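Local coordinates for Non-catalytic protein 1 (Piromyces equi, PDB 1WCU), which probably binds plant cell-wall polysaccharides as a non-catalytic, family 29 carbohydrate-binding module, at residues L36-D41 / I127-R132; C63-V68 / Y133-T138; G74-Q79 / D115-Q120. One frame throughout, in Å; residues are numbered along the deposited sequence.

Contact 1 (L36-D41 / I127-R132); sequences LVLTAD and IPIYMR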
ATOM      1  N   LEU A  36       6.976  -8.196   2.752  1.00  8.38           N
ATOM      2  CA  LEU A  36       6.754  -7.156   3.746  1.00  8.54           C
ATOM      3  C   LEU A  36       5.498  -7.578   4.467  1.00  8.33           C
ATOM      4  O   LEU A  36       4.479  -7.837   3.837  1.00  8.77           O
ATOM      5  CB  LEU A  36       6.586  -5.798   3.039  1.00  9.12           C
ATOM      6  CG  LEU A  36       6.387  -4.540   3.878  1.00 10.49           C
ATOM      7  CD1 LEU A  36       6.747  -3.319   3.035  1.00 12.96           C
ATOM      8  CD2 LEU A  36       4.963  -4.397   4.389  1.00 13.22           C
ATOM      9  N   VAL A  37       5.564  -7.660   5.782  1.00  8.09           N
ATOM     10  CA  VAL A  37       4.468  -8.222   6.573  1.00  8.08           C
ATOM     11  C   VAL A  37       3.874  -7.172   7.505  1.00  8.03           C
ATOM     12  O   VAL A  37       4.591  -6.577   8.321  1.00  8.59           O
ATOM     13  CB  VAL A  37       4.960  -9.390   7.417  1.00  8.75           C
ATOM     14  CG1 VAL A  37       3.784 -10.090   8.077  1.00  9.99           C
ATOM     15  CG2 VAL A  37       5.732 -10.377   6.559  1.00 11.00           C
ATOM     16  N   LEU A  38       2.562  -6.975   7.391  1.00  7.32           N
ATOM     17  CA  LEU A  38       1.771  -6.234   8.385  1.00  7.54           C
ATOM     18  C   LEU A  38       1.148  -7.230   9.334  1.00  7.18           C
ATOM     19  O   LEU A  38       0.414  -8.120   8.893  1.00  7.14           O
ATOM     20  CB  LEU A  38       0.641  -5.457   7.696  1.00  7.72           C
ATOM     21  CG  LEU A  38      -0.555  -4.974   8.540  1.00  7.30           C
ATOM     22  CD1 LEU A  38      -0.091  -4.058   9.663  1.00  8.38           C
ATOM     23  CD2 LEU A  38      -1.615  -4.313   7.671  1.00  7.46           C
ATOM     24  N   THR A  39       1.416  -7.074  10.627  1.00  7.77           N
ATOM     25  CA  THR A  39       0.664  -7.788  11.653  1.00  8.34           C
ATOM     26  C   THR A  39       0.078  -6.740  12.594  1.00  7.95           C
ATOM     27  O   THR A  39       0.820  -6.054  13.305  1.00  8.56           O
ATOM     28  CB  THR A  39       1.561  -8.756  12.451  1.00  8.73           C
ATOM     29  OG1 THR A  39       2.273  -9.628  11.553  1.00  9.72           O
ATOM     30  CG2 THR A  39       0.744  -9.578  13.429  1.00  9.63           C
ATOM     31  N   ALA A  40      -1.238  -6.553  12.547  1.00  7.98           N
ATOM     32  CA  ALA A  40      -1.895  -5.604  13.455  1.00  8.45           C
ATOM     33  C   ALA A  40      -1.769  -6.128  14.876  1.00  8.23           C
ATOM     34  O   ALA A  40      -1.821  -7.336  15.095  1.00  8.69           O
ATOM     35  CB  ALA A  40      -3.346  -5.423  13.085  1.00  9.04           C
ATOM     36  N   ASP A  41      -1.610  -5.230  15.841  1.00  7.96           N
ATOM     37  CA  ASP A  41      -1.491  -5.627  17.243  1.00  8.99           C
ATOM     38  C   ASP A  41      -2.795  -6.317  17.670  1.00  9.35           C
ATOM     39  O   ASP A  41      -3.853  -6.099  17.068  1.00  8.57           O
ATOM     40  CB  ASP A  41      -1.261  -4.420  18.131  1.00  9.18           C
ATOM     41  CG  ASP A  41       0.061  -3.740  17.899  1.00 10.60           C
ATOM     42  OD1 ASP A  41       0.990  -4.361  17.355  1.00 11.79           O
ATOM     43  OD2 ASP A  41       0.170  -2.561  18.293  1.00 12.49           O
ATOM     44  N   ILE A 127      -3.470 -11.436  12.348  1.00  9.20           N
ATOM     45  CA  ILE A 127      -2.984 -12.422  11.360  1.00  9.35           C
ATOM     46  C   ILE A 127      -2.059 -11.713  10.366  1.00  9.29           C
ATOM     47  O   ILE A 127      -2.399 -10.641   9.887  1.00  9.30           O
ATOM     48  CB  ILE A 127      -4.164 -13.029  10.574  1.00  9.15           C
ATOM     49  CG1 ILE A 127      -4.991 -13.944  11.505  1.00  9.03           C
ATOM     50  CG2 ILE A 127      -3.697 -13.817   9.337  1.00  9.83           C
ATOM     51  CD1 ILE A 127      -6.249 -14.455  10.888  1.00 10.54           C
ATOM     52  N   PRO A 128      -0.904 -12.305  10.045  1.00  8.90           N
ATOM     53  CA  PRO A 128       0.009 -11.621   9.131  1.00  8.49           C
ATOM     54  C   PRO A 128      -0.567 -11.437   7.721  1.00  8.20           C
ATOM     55  O   PRO A 128      -1.261 -12.314   7.185  1.00  8.33           O
ATOM     56  CB  PRO A 128       1.254 -12.507   9.131  1.00  8.74           C
ATOM     57  CG  PRO A 128       0.749 -13.856   9.515  1.00 10.19           C
ATOM     58  CD  PRO A 128      -0.345 -13.584  10.522  1.00  9.44           C
ATOM     59  N   ILE A 129      -0.273 -10.269   7.151  1.00  7.62           N
ATOM     60  CA  ILE A 129      -0.635  -9.892   5.793  1.00  7.38           C
ATOM     61  C   ILE A 129       0.680  -9.728   5.042  1.00  7.38           C
ATOM     62  O   ILE A 129       1.445  -8.800   5.338  1.00  7.27           O
ATOM     63  CB  ILE A 129      -1.463  -8.584   5.792  1.00  7.07           C
ATOM     64  CG1 ILE A 129      -2.769  -8.788   6.575  1.00  7.68           C
ATOM     65  CG2 ILE A 129      -1.753  -8.133   4.360  1.00  7.64           C
ATOM     66  CD1 ILE A 129      -3.381  -7.511   7.053  1.00  8.02           C
ATOM     67  N   TYR A 130       0.957 -10.647   4.119  1.00  7.13           N
ATOM     68  CA  TYR A 130       2.214 -10.676   3.368  1.00  7.34           C
ATOM     69  C   TYR A 130       2.068  -9.939   2.048  1.00  7.71           C
ATOM     70  O   TYR A 130       1.101 -10.150   1.306  1.00  7.83           O
ATOM     71  CB  TYR A 130       2.644 -12.133   3.076  1.00  8.40           C
ATOM     72  CG  TYR A 130       2.817 -12.993   4.313  1.00  8.54           C
ATOM     73  CD1 TYR A 130       1.754 -13.706   4.831  1.00  7.52           C
ATOM     74  CD2 TYR A 130       4.053 -13.102   4.946  1.00  9.69           C
ATOM     75  CE1 TYR A 130       1.895 -14.499   5.957  1.00  9.84           C
ATOM     76  CE2 TYR A 130       4.212 -13.884   6.088  1.00 10.54           C
ATOM     77  CZ  TYR A 130       3.132 -14.591   6.577  1.00 10.44           C
ATOM     78  OH  TYR A 130       3.284 -15.372   7.727  1.00 12.85           O
ATOM     79  N   MET A 131       3.028  -9.061   1.755  1.00  7.07           N
ATOM     80  CA  MET A 131       2.929  -8.200   0.574  1.00  7.45           C
ATOM     81  C   MET A 131       4.218  -8.227  -0.242  1.00  7.43           C
ATOM     82  O   MET A 131       5.310  -8.327   0.312  1.00  7.12           O
ATOM     83  CB  MET A 131       2.621  -6.753   0.993  1.00  7.24           C
ATOM     84  CG  MET A 131       1.226  -6.621   1.562  1.00  8.05           C
ATOM     85  SD  MET A 131       0.946  -5.079   2.429  1.00  9.56           S
ATOM     86  CE  MET A 131       1.486  -5.542   4.053  1.00 12.55           C
ATOM     87  N   ARG A 132       4.071  -8.089  -1.559  1.00  7.12           N
ATOM     88  CA  ARG A 132       5.202  -7.929  -2.463  1.00  7.61           C
ATOM     89  C   ARG A 132       4.850  -6.934  -3.559  1.00  7.94           C
ATOM     90  O   ARG A 132       3.677  -6.726  -3.860  1.00  7.51           O
ATOM     91  CB  ARG A 132       5.581  -9.265  -3.129  1.00  7.90           C
ATOM     92  CG  ARG A 132       6.206 -10.272  -2.191  1.00  8.32           C
ATOM     93  CD  ARG A 132       6.417 -11.622  -2.878  1.00  9.66           C
ATOM     94  NE  ARG A 132       7.033 -12.580  -1.963  1.00  9.52           N
ATOM     95  CZ  ARG A 132       7.100 -13.894  -2.164  1.00 10.47           C
ATOM     96  NH1 ARG A 132       6.611 -14.425  -3.271  1.00 14.21           N
ATOM     97  NH2 ARG A 132       7.627 -14.673  -1.237  1.00 11.96           N
TER
HETATM   98  O   HOH W   1      -2.917  -8.181  11.104  1.00 11.03           O
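The terminal methyl of M131 lodges against two leucines of the facing strand, CE lying 3.7 Å from both L36 CD2 and L38 CB. A bend at the sulfur (chi3 -88°) turns CE back toward 36-38 instead of letting the chain run on straight. Next to it, L38 and I129 lie alongside each other, pointing the same way, with L38 CD2 3.7 Å from I129 CD1. These four side chains form the tight, buried face of an antiparallel ladder, whose two hydrogen-bonded pairs are L36 with M131 and L38 with I129. On the reverse face V37 is buried but Y130 stays partly exposed; V37 CG2 approaches Y130 CD2 at 3.6 Å, while CG1 lies 3.7 Å from P128 CB, at the partly exposed end. Toward A40 and I127 a water takes the place of a direct backbone bond, accepting from A40 N (2.7 Å) and donating to I127 O. Y130 also makes a cation-pi contact with K69. In this antiparallel sheet, 129-137 lies between 35-38 and 62-70; the buried face packs on I48 of strand 47-52 and on V119 and D121 of strand 116-121, both in the second sheet.

Contact 2 (C63-V68 / Y133-T138); sequences CIYLQV and YIIYST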
ATOM      1  N   CYS A  63      -2.518   4.953  -9.920  1.00  8.11           N
ATOM      2  CA  CYS A  63      -2.836   3.559  -9.641  1.00  8.00           C
ATOM      3  C   CYS A  63      -1.900   3.019  -8.583  1.00  8.05           C
ATOM      4  O   CYS A  63      -0.684   3.248  -8.654  1.00  7.75           O
ATOM      5  CB  CYS A  63      -2.697   2.745 -10.911  1.00  8.21           C
ATOM      6  SG  CYS A  63      -3.310   1.026 -10.742  1.00 10.62           S
ATOM      7  N   ILE A  64      -2.460   2.303  -7.618  1.00  7.95           N
ATOM      8  CA  ILE A  64      -1.678   1.561  -6.641  1.00  8.03           C
ATOM      9  C   ILE A  64      -1.797   0.072  -6.967  1.00  7.79           C
ATOM     10  O   ILE A  64      -2.904  -0.477  -7.006  1.00  8.53           O
ATOM     11  CB  ILE A  64      -2.168   1.841  -5.192  1.00  8.14           C
ATOM     12  CG1 ILE A  64      -1.925   3.309  -4.803  1.00  8.03           C
ATOM     13  CG2 ILE A  64      -1.491   0.914  -4.183  1.00  9.03           C
ATOM     14  CD1 ILE A  64      -2.719   3.795  -3.611  1.00  8.30           C
ATOM     15  N   TYR A  65      -0.651  -0.568  -7.182  1.00  7.63           N
ATOM     16  CA  TYR A  65      -0.538  -2.004  -7.443  1.00  7.57           C
ATOM     17  C   TYR A  65       0.190  -2.652  -6.277  1.00  7.72           C
ATOM     18  O   TYR A  65       1.169  -2.092  -5.758  1.00  8.10           O
ATOM     19  CB  TYR A  65       0.248  -2.252  -8.734  1.00  8.14           C
ATOM     20  CG  TYR A  65       0.587  -3.696  -9.000  1.00  8.18           C
ATOM     21  CD1 TYR A  65       1.702  -4.272  -8.438  1.00  9.59           C
ATOM     22  CD2 TYR A  65      -0.208  -4.482  -9.825  1.00  8.82           C
ATOM     23  CE1 TYR A  65       2.026  -5.609  -8.686  1.00  9.81           C
ATOM     24  CE2 TYR A  65       0.105  -5.821 -10.066  1.00  8.90           C
ATOM     25  CZ  TYR A  65       1.217  -6.366  -9.496  1.00 10.58           C
ATOM     26  OH  TYR A  65       1.543  -7.699  -9.723  1.00 12.51           O
ATOM     27  N   LEU A  66      -0.264  -3.830  -5.868  1.00  7.27           N
ATOM     28  CA  LEU A  66       0.532  -4.708  -4.996  1.00  7.55           C
ATOM     29  C   LEU A  66       0.020  -6.132  -5.076  1.00  7.65           C
ATOM     30  O   LEU A  66      -1.091  -6.379  -5.587  1.00  7.54           O
ATOM     31  CB  LEU A  66       0.535  -4.216  -3.541  1.00  7.73           C
ATOM     32  CG  LEU A  66      -0.699  -4.505  -2.683  1.00  9.81           C
ATOM     33  CD1 LEU A  66      -0.398  -4.201  -1.212  1.00 10.59           C
ATOM     34  CD2 LEU A  66      -1.881  -3.713  -3.146  1.00 12.44           C
ATOM     35  N   GLN A  67       0.835  -7.045  -4.568  1.00  7.03           N
ATOM     36  CA  GLN A  67       0.428  -8.436  -4.365  1.00  8.24           C
ATOM     37  C   GLN A  67       0.290  -8.716  -2.867  1.00  7.71           C
ATOM     38  O   GLN A  67       1.117  -8.273  -2.062  1.00  8.04           O
ATOM     39  CB  GLN A  67       1.432  -9.398  -5.000  1.00  8.64           C
ATOM     40  CG  GLN A  67       1.583  -9.197  -6.499  1.00  9.77           C
ATOM     41  CD  GLN A  67       2.517 -10.179  -7.174  1.00 12.16           C
ATOM     42  OE1 GLN A  67       2.868  -9.993  -8.353  1.00 18.68           O
ATOM     43  NE2 GLN A  67       2.951 -11.194  -6.447  1.00 14.27           N
ATOM     44  N   VAL A  68      -0.759  -9.459  -2.517  1.00  7.55           N
ATOM     45  CA  VAL A  68      -1.040  -9.805  -1.120  1.00  7.90           C
ATOM     46  C   VAL A  68      -1.297 -11.305  -0.997  1.00  7.95           C
ATOM     47  O   VAL A  68      -1.956 -11.896  -1.862  1.00  8.51           O
ATOM     48  CB  VAL A  68      -2.279  -9.068  -0.591  1.00  8.30           C
ATOM     49  CG1 VAL A  68      -2.463  -9.337   0.904  1.00  8.62           C
ATOM     50  CG2 VAL A  68      -2.154  -7.577  -0.850  1.00  9.25           C
ATOM     51  N   TYR A 133       5.871  -6.349  -4.172  1.00  7.51           N
ATOM     52  CA  TYR A 133       5.707  -5.530  -5.381  1.00  8.56           C
ATOM     53  C   TYR A 133       4.681  -4.405  -5.189  1.00  8.03           C
ATOM     54  O   TYR A 133       3.738  -4.269  -5.960  1.00  8.30           O
ATOM     55  CB  TYR A 133       5.376  -6.395  -6.617  1.00 10.38           C
ATOM     56  CG  TYR A 133       6.216  -7.646  -6.764  1.00 12.46           C
ATOM     57  CD1 TYR A 133       7.578  -7.590  -6.988  1.00 14.59           C
ATOM     58  CD2 TYR A 133       5.622  -8.883  -6.643  1.00 14.74           C
ATOM     59  CE1 TYR A 133       8.342  -8.799  -7.102  1.00 13.25           C
ATOM     60  CE2 TYR A 133       6.337 -10.051  -6.751  1.00 16.37           C
ATOM     61  CZ  TYR A 133       7.680 -10.013  -6.975  1.00 13.46           C
ATOM     62  OH  TYR A 133       8.338 -11.230  -7.068  1.00 18.34           O
ATOM     63  N   ILE A 134       4.908  -3.598  -4.166  1.00  8.13           N
ATOM     64  CA  ILE A 134       4.098  -2.422  -3.908  1.00  8.02           C
ATOM     65  C   ILE A 134       4.616  -1.309  -4.813  1.00  8.60           C
ATOM     66  O   ILE A 134       5.744  -0.840  -4.651  1.00  8.92           O
ATOM     67  CB  ILE A 134       4.165  -1.983  -2.430  1.00  7.95           C
ATOM     68  CG1 ILE A 134       3.714  -3.133  -1.515  1.00  7.46           C
ATOM     69  CG2 ILE A 134       3.283  -0.745  -2.238  1.00  8.26           C
ATOM     70  CD1 ILE A 134       3.924  -2.839  -0.033  1.00  9.45           C
ATOM     71  N   ILE A 135       3.795  -0.905  -5.777  1.00  8.39           N
ATOM     72  CA  ILE A 135       4.218   0.012  -6.838  1.00  8.84           C
ATOM     73  C   ILE A 135       3.117   1.029  -7.094  1.00  8.99           C
ATOM     74  O   ILE A 135       1.968   0.662  -7.299  1.00  9.41           O
ATOM     75  CB  ILE A 135       4.510  -0.734  -8.179  1.00  8.61           C
ATOM     76  CG1 ILE A 135       5.605  -1.792  -7.992  1.00  9.57           C
ATOM     77  CG2 ILE A 135       4.886   0.259  -9.287  1.00  9.30           C
ATOM     78  CD1 ILE A 135       5.703  -2.783  -9.128  1.00 10.88           C
ATOM     79  N   TYR A 136       3.465   2.305  -7.099  1.00  8.21           N
ATOM     80  CA  TYR A 136       2.559   3.377  -7.506  1.00  8.01           C
ATOM     81  C   TYR A 136       2.890   3.856  -8.920  1.00  7.94           C
ATOM     82  O   TYR A 136       4.047   4.033  -9.259  1.00  7.86           O
ATOM     83  CB  TYR A 136       2.686   4.569  -6.542  1.00  7.86           C
ATOM     84  CG  TYR A 136       1.974   5.798  -7.076  1.00  7.99           C
ATOM     85  CD1 TYR A 136       0.581   5.907  -7.008  1.00  8.15           C
ATOM     86  CD2 TYR A 136       2.669   6.819  -7.704  1.00  7.44           C
ATOM     87  CE1 TYR A 136      -0.087   6.989  -7.533  1.00  8.44           C
ATOM     88  CE2 TYR A 136       1.995   7.937  -8.233  1.00  8.15           C
ATOM     89  CZ  TYR A 136       0.629   8.011  -8.151  1.00  7.09           C
ATOM     90  OH  TYR A 136      -0.040   9.099  -8.683  1.00  7.88           O
ATOM     91  N   SER A 137       1.860   4.085  -9.720  1.00  7.13           N
ATOM     92  CA  SER A 137       1.992   4.650 -11.056  1.00  7.94           C
ATOM     93  C   SER A 137       1.164   5.921 -11.149  1.00  7.86           C
ATOM     94  O   SER A 137       0.027   5.968 -10.682  1.00  7.86           O
ATOM     95  CB  SER A 137       1.473   3.657 -12.088  1.00  8.45           C
ATOM     96  OG  SER A 137       1.495   4.230 -13.389  1.00 10.48           O
ATOM     97  N   THR A 138       1.715   6.950 -11.795  1.00  8.63           N
ATOM     98  CA  THR A 138       0.930   8.144 -12.091  1.00  8.94           C
ATOM     99  C   THR A 138      -0.125   7.880 -13.161  1.00  8.76           C
ATOM    100  O   THR A 138      -1.055   8.672 -13.322  1.00  9.89           O
ATOM    101  CB  THR A 138       1.808   9.309 -12.586  1.00  9.51           C
ATOM    102  OG1 THR A 138       2.541   8.899 -13.735  1.00 10.91           O
ATOM    103  CG2 THR A 138       2.781   9.753 -11.484  1.00 10.16           C
TER
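The side-chain amide of Q67 overlaps the CD2-CE2 edge of the Y133 ring, its CD 3.4 Å from Y133 CD2. The two planes stand 64° apart, and NE2 comes to the ring edge in its plane, so this is an edge contact rather than a stack. Q67 gets there through an extended chain, while Y133 is presented by a local twist of its strand: its backbone adopts a left-handed conformation (phi 54°, psi 55°), and the regular ladder does not run on to it. Its carbonyl oxygen instead meets the edge of the Y65 ring, near the ring plane, at 3.2 Å from Y65 CD1, and also receives the CA-H of L66. The Y65 and Y133 side chains lie side by side, pointing the same way; the Y65 hydroxyl is hydrogen-bonded to E103, and its ring is stacked with H144.

Beyond this irregularity the strands are paired normally. Y65 with I135 and C63 with S137 each exchange two backbone hydrogen bonds, three of the four nearly straight. The sulfur of C63 continues into a disulfide with C141, fastening the C-terminal segment to this strand. On the opposite face, Y136 lays its ring beside the facing backbone, CD1 3.4 Å from C63 O, and I64 CG1 reaches that ring's edge 4.2 Å from CD1. The Y136 hydroxyl is bonded to the carbonyl of G61, and the F114 ring meets the Y136 ring at a steep angle. L66 CB packs on I134 CG1 at 3.9 Å. Central strands of an antiparallel sheet, with I64 turned to V78 and I117 of the facing sheet, are what a beta-sandwich of the kind common among carbohydrate-binding modules shows.

Contact 3 (G74-Q79 / D115-Q120); sequences GLVKVQ and DRIIVQ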
ATOM      1  N   GLY A  74      -8.971  -6.891   4.339  1.00  7.94           N
ATOM      2  CA  GLY A  74      -8.924  -5.513   4.779  1.00  8.35           C
ATOM      3  C   GLY A  74      -8.994  -4.474   3.695  1.00  8.43           C
ATOM      4  O   GLY A  74      -9.520  -4.721   2.625  1.00  8.44           O
ATOM      5  N   LEU A  75      -8.482  -3.282   4.013  1.00  8.92           N
ATOM      6  CA  LEU A  75      -8.634  -2.098   3.184  1.00  8.94           C
ATOM      7  C   LEU A  75      -7.298  -1.517   2.771  1.00  9.05           C
ATOM      8  O   LEU A  75      -6.299  -1.623   3.489  1.00  8.85           O
ATOM      9  CB  LEU A  75      -9.411  -1.031   3.951  1.00 10.39           C
ATOM     10  CG  LEU A  75     -10.880  -1.387   4.248  1.00 12.85           C
ATOM     11  CD1 LEU A  75     -11.573  -0.379   5.119  1.00 14.94           C
ATOM     12  CD2 LEU A  75     -11.670  -1.551   2.979  1.00 15.89           C
ATOM     13  N   VAL A  76      -7.278  -0.939   1.576  1.00  7.98           N
ATOM     14  CA  VAL A  76      -6.180  -0.098   1.091  1.00  8.24           C
ATOM     15  C   VAL A  76      -6.714   1.333   0.962  1.00  7.76           C
ATOM     16  O   VAL A  76      -7.816   1.571   0.456  1.00  8.24           O
ATOM     17  CB  VAL A  76      -5.618  -0.628  -0.238  1.00  8.28           C
ATOM     18  CG1 VAL A  76      -4.452   0.217  -0.723  1.00  9.42           C
ATOM     19  CG2 VAL A  76      -5.164  -2.074  -0.065  1.00  9.72           C
ATOM     20  N   LYS A  77      -5.939   2.280   1.482  1.00  7.19           N
ATOM     21  CA  LYS A  77      -6.356   3.673   1.547  1.00  7.76           C
ATOM     22  C   LYS A  77      -5.180   4.573   1.185  1.00  6.68           C
ATOM     23  O   LYS A  77      -4.039   4.128   1.123  1.00  7.20           O
ATOM     24  CB  LYS A  77      -6.815   4.033   2.962  1.00  7.78           C
ATOM     25  CG  LYS A  77      -7.854   3.106   3.585  1.00  9.40           C
ATOM     26  CD  LYS A  77      -8.155   3.530   4.997  1.00 11.15           C
ATOM     27  CE  LYS A  77      -9.196   2.683   5.709  1.00 13.47           C
ATOM     28  NZ  LYS A  77      -9.747   3.488   6.812  1.00 20.31           N
ATOM     29  N   VAL A  78      -5.470   5.853   1.003  1.00  7.21           N
ATOM     30  CA  VAL A  78      -4.444   6.894   0.947  1.00  6.90           C
ATOM     31  C   VAL A  78      -4.689   7.925   2.053  1.00  6.58           C
ATOM     32  O   VAL A  78      -5.820   8.101   2.505  1.00  7.02           O
ATOM     33  CB  VAL A  78      -4.362   7.598  -0.454  1.00  6.81           C
ATOM     34  CG1 VAL A  78      -4.005   6.583  -1.528  1.00  7.27           C
ATOM     35  CG2 VAL A  78      -5.633   8.322  -0.792  1.00  7.98           C
ATOM     36  N   GLN A  79      -3.613   8.555   2.521  1.00  6.41           N
ATOM     37  CA  GLN A  79      -3.719   9.689   3.422  1.00  6.60           C
ATOM     38  C   GLN A  79      -2.628  10.711   3.067  1.00  6.55           C
ATOM     39  O   GLN A  79      -1.950  10.586   2.044  1.00  7.15           O
ATOM     40  CB  GLN A  79      -3.670   9.263   4.907  1.00  6.78           C
ATOM     41  CG  GLN A  79      -2.302   8.763   5.338  1.00  6.57           C
ATOM     42  CD  GLN A  79      -2.151   8.428   6.807  1.00  8.15           C
ATOM     43  OE1 GLN A  79      -1.461   7.469   7.147  1.00  8.24           O
ATOM     44  NE2 GLN A  79      -2.721   9.255   7.692  1.00 11.49           N
ATOM     45  N   ASP A 115       0.522  11.343  -0.047  1.00  6.29           N
ATOM     46  CA  ASP A 115       1.907  11.019   0.301  1.00  6.64           C
ATOM     47  C   ASP A 115       2.081   9.668   1.008  1.00  6.04           C
ATOM     48  O   ASP A 115       3.208   9.303   1.327  1.00  6.81           O
ATOM     49  CB  ASP A 115       2.548  12.113   1.158  1.00  7.36           C
ATOM     50  CG  ASP A 115       2.026  12.147   2.564  1.00  7.93           C
ATOM     51  OD1 ASP A 115       1.179  11.303   2.879  1.00  8.37           O
ATOM     52  OD2 ASP A 115       2.474  13.020   3.353  1.00  9.48           O
ATOM     53  N   ARG A 116       0.986   8.939   1.232  1.00  6.74           N
ATOM     54  CA  ARG A 116       1.015   7.699   2.029  1.00  6.59           C
ATOM     55  C   ARG A 116       0.010   6.677   1.510  1.00  6.59           C
ATOM     56  O   ARG A 116      -1.162   7.018   1.260  1.00  6.79           O
ATOM     57  CB  ARG A 116       0.701   7.991   3.497  1.00  6.73           C
ATOM     58  CG  ARG A 116       1.897   8.203   4.387  1.00  6.95           C
ATOM     59  CD  ARG A 116       1.524   8.882   5.691  1.00  7.25           C
ATOM     60  NE  ARG A 116       1.362  10.308   5.478  1.00  7.22           N
ATOM     61  CZ  ARG A 116       1.227  11.217   6.427  1.00  7.37           C
ATOM     62  NH1 ARG A 116       1.044  10.876   7.685  1.00  8.47           N
ATOM     63  NH2 ARG A 116       1.200  12.484   6.078  1.00  8.60           N
ATOM     64  N   ILE A 117       0.485   5.434   1.387  1.00  6.87           N
ATOM     65  CA  ILE A 117      -0.320   4.277   1.036  1.00  6.70           C
ATOM     66  C   ILE A 117      -0.558   3.439   2.300  1.00  6.32           C
ATOM     67  O   ILE A 117       0.389   2.910   2.898  1.00  5.83           O
ATOM     68  CB  ILE A 117       0.390   3.403  -0.030  1.00  6.30           C
ATOM     69  CG1 ILE A 117       0.598   4.201  -1.314  1.00  7.35           C
ATOM     70  CG2 ILE A 117      -0.432   2.133  -0.305  1.00  7.45           C
ATOM     71  CD1 ILE A 117       1.501   3.536  -2.352  1.00  8.70           C
ATOM     72  N   ILE A 118      -1.821   3.277   2.666  1.00  6.05           N
ATOM     73  CA  ILE A 118      -2.232   2.535   3.860  1.00  6.47           C
ATOM     74  C   ILE A 118      -2.731   1.144   3.504  1.00  7.06           C
ATOM     75  O   ILE A 118      -3.493   0.986   2.557  1.00  7.00           O
ATOM     76  CB  ILE A 118      -3.398   3.278   4.560  1.00  6.64           C
ATOM     77  CG1 ILE A 118      -2.918   4.589   5.197  1.00  7.45           C
ATOM     78  CG2 ILE A 118      -4.063   2.402   5.618  1.00  7.03           C
ATOM     79  CD1 ILE A 118      -4.065   5.559   5.478  1.00  7.06           C
ATOM     80  N   VAL A 119      -2.287   0.141   4.252  1.00  7.08           N
ATOM     81  CA  VAL A 119      -2.865  -1.216   4.192  1.00  7.12           C
ATOM     82  C   VAL A 119      -3.285  -1.518   5.620  1.00  6.97           C
ATOM     83  O   VAL A 119      -2.489  -1.335   6.535  1.00  6.73           O
ATOM     84  CB  VAL A 119      -1.882  -2.281   3.675  1.00  7.27           C
ATOM     85  CG1 VAL A 119      -2.551  -3.650   3.564  1.00  7.56           C
ATOM     86  CG2 VAL A 119      -1.349  -1.872   2.303  1.00  7.73           C
ATOM     87  N   GLN A 120      -4.523  -1.968   5.814  1.00  7.46           N
ATOM     88  CA  GLN A 120      -5.114  -2.061   7.144  1.00  8.32           C
ATOM     89  C   GLN A 120      -5.924  -3.350   7.312  1.00  8.16           C
ATOM     90  O   GLN A 120      -6.637  -3.765   6.390  1.00  8.06           O
ATOM     91  CB  GLN A 120      -5.987  -0.807   7.383  1.00  9.50           C
ATOM     92  CG  GLN A 120      -6.333  -0.521   8.795  1.00 10.58           C
ATOM     93  CD  GLN A 120      -6.703   0.951   9.060  1.00 10.00           C
ATOM     94  OE1 GLN A 120      -6.950   1.774   8.148  1.00 12.38           O
ATOM     95  NE2 GLN A 120      -6.741   1.282  10.321  1.00 10.85           N
TER
HETATM   96  O   HOH W   2      -7.425   4.510   7.913  1.00 25.26           O
HETATM   97  O   HOH W   3       0.480   8.203   9.046  1.00  7.99           O
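A classic beta bulge ends this antiparallel ladder: D115 and R116 both face Q79, and their backbone nitrogens both make weak hydrogen bonds to Q79 O, the shorter being 3.3 Å from D115 N. The bulge residues are also joined to each other. R116, bent at chi3 (-79°), grips D115 side-on, its NE 2.8 Å from OD1 in an almost straight salt bridge and NH2 3.1 Å from OD2. K51 gives D115 a second cation, and E86 gives R116 a second anion. Q79 crosses the arginine stem, CG 3.6 Å from R116 CB, with amide and guanidinium planes 33° apart; a water links Q79 OE1 to R116 NH1, and OE1 is also bonded to S49. A leucine in place of R116 would probably leave D115 with K51 but without the two-nitrogen grip that holds its carboxylate, and take from E86 its salt bridge to the guanidinium. On the same face, I118 CD1 packs against Q79 CG (3.7 Å), while K77 CE lies 3.4 Å from Q120 OE1, and a water joins K77 NZ to that oxygen; the Q120 amide nitrogen is bonded to Y45 O. These polar groups, with W23, W25 and Y45 beside them, are consistent with a sugar-binding face. The other face, V76, V78, I117 and V119, turns inward, where V78 and I117 meet I64 of strand 62-70; within its own sheet the pair is flanked by strands 47-52 and 90-98.

Contacts 1 and 2 share strand 129-137, which is paired with 62-70 along both contacts and with 35-38 at contact 1; contact 3 belongs to the other sheet. The sheets meet largely through apolar side chains: in contact 1, M131 packs on the V119 side chain and L38 on its backbone, and I64 of contact 2 packs on V78 and I117. Contacts 2 and 3 are buried, whereas contact 1 is partly buried and opens toward solvent at its loop end. Chemistry follows place. Contact 1 is mostly aliphatic, with a methionine and one tyrosine; contact 2 has three tyrosines and a disulfide half, and contact 3 gathers charges, amides and ordered waters on the face away from the interior.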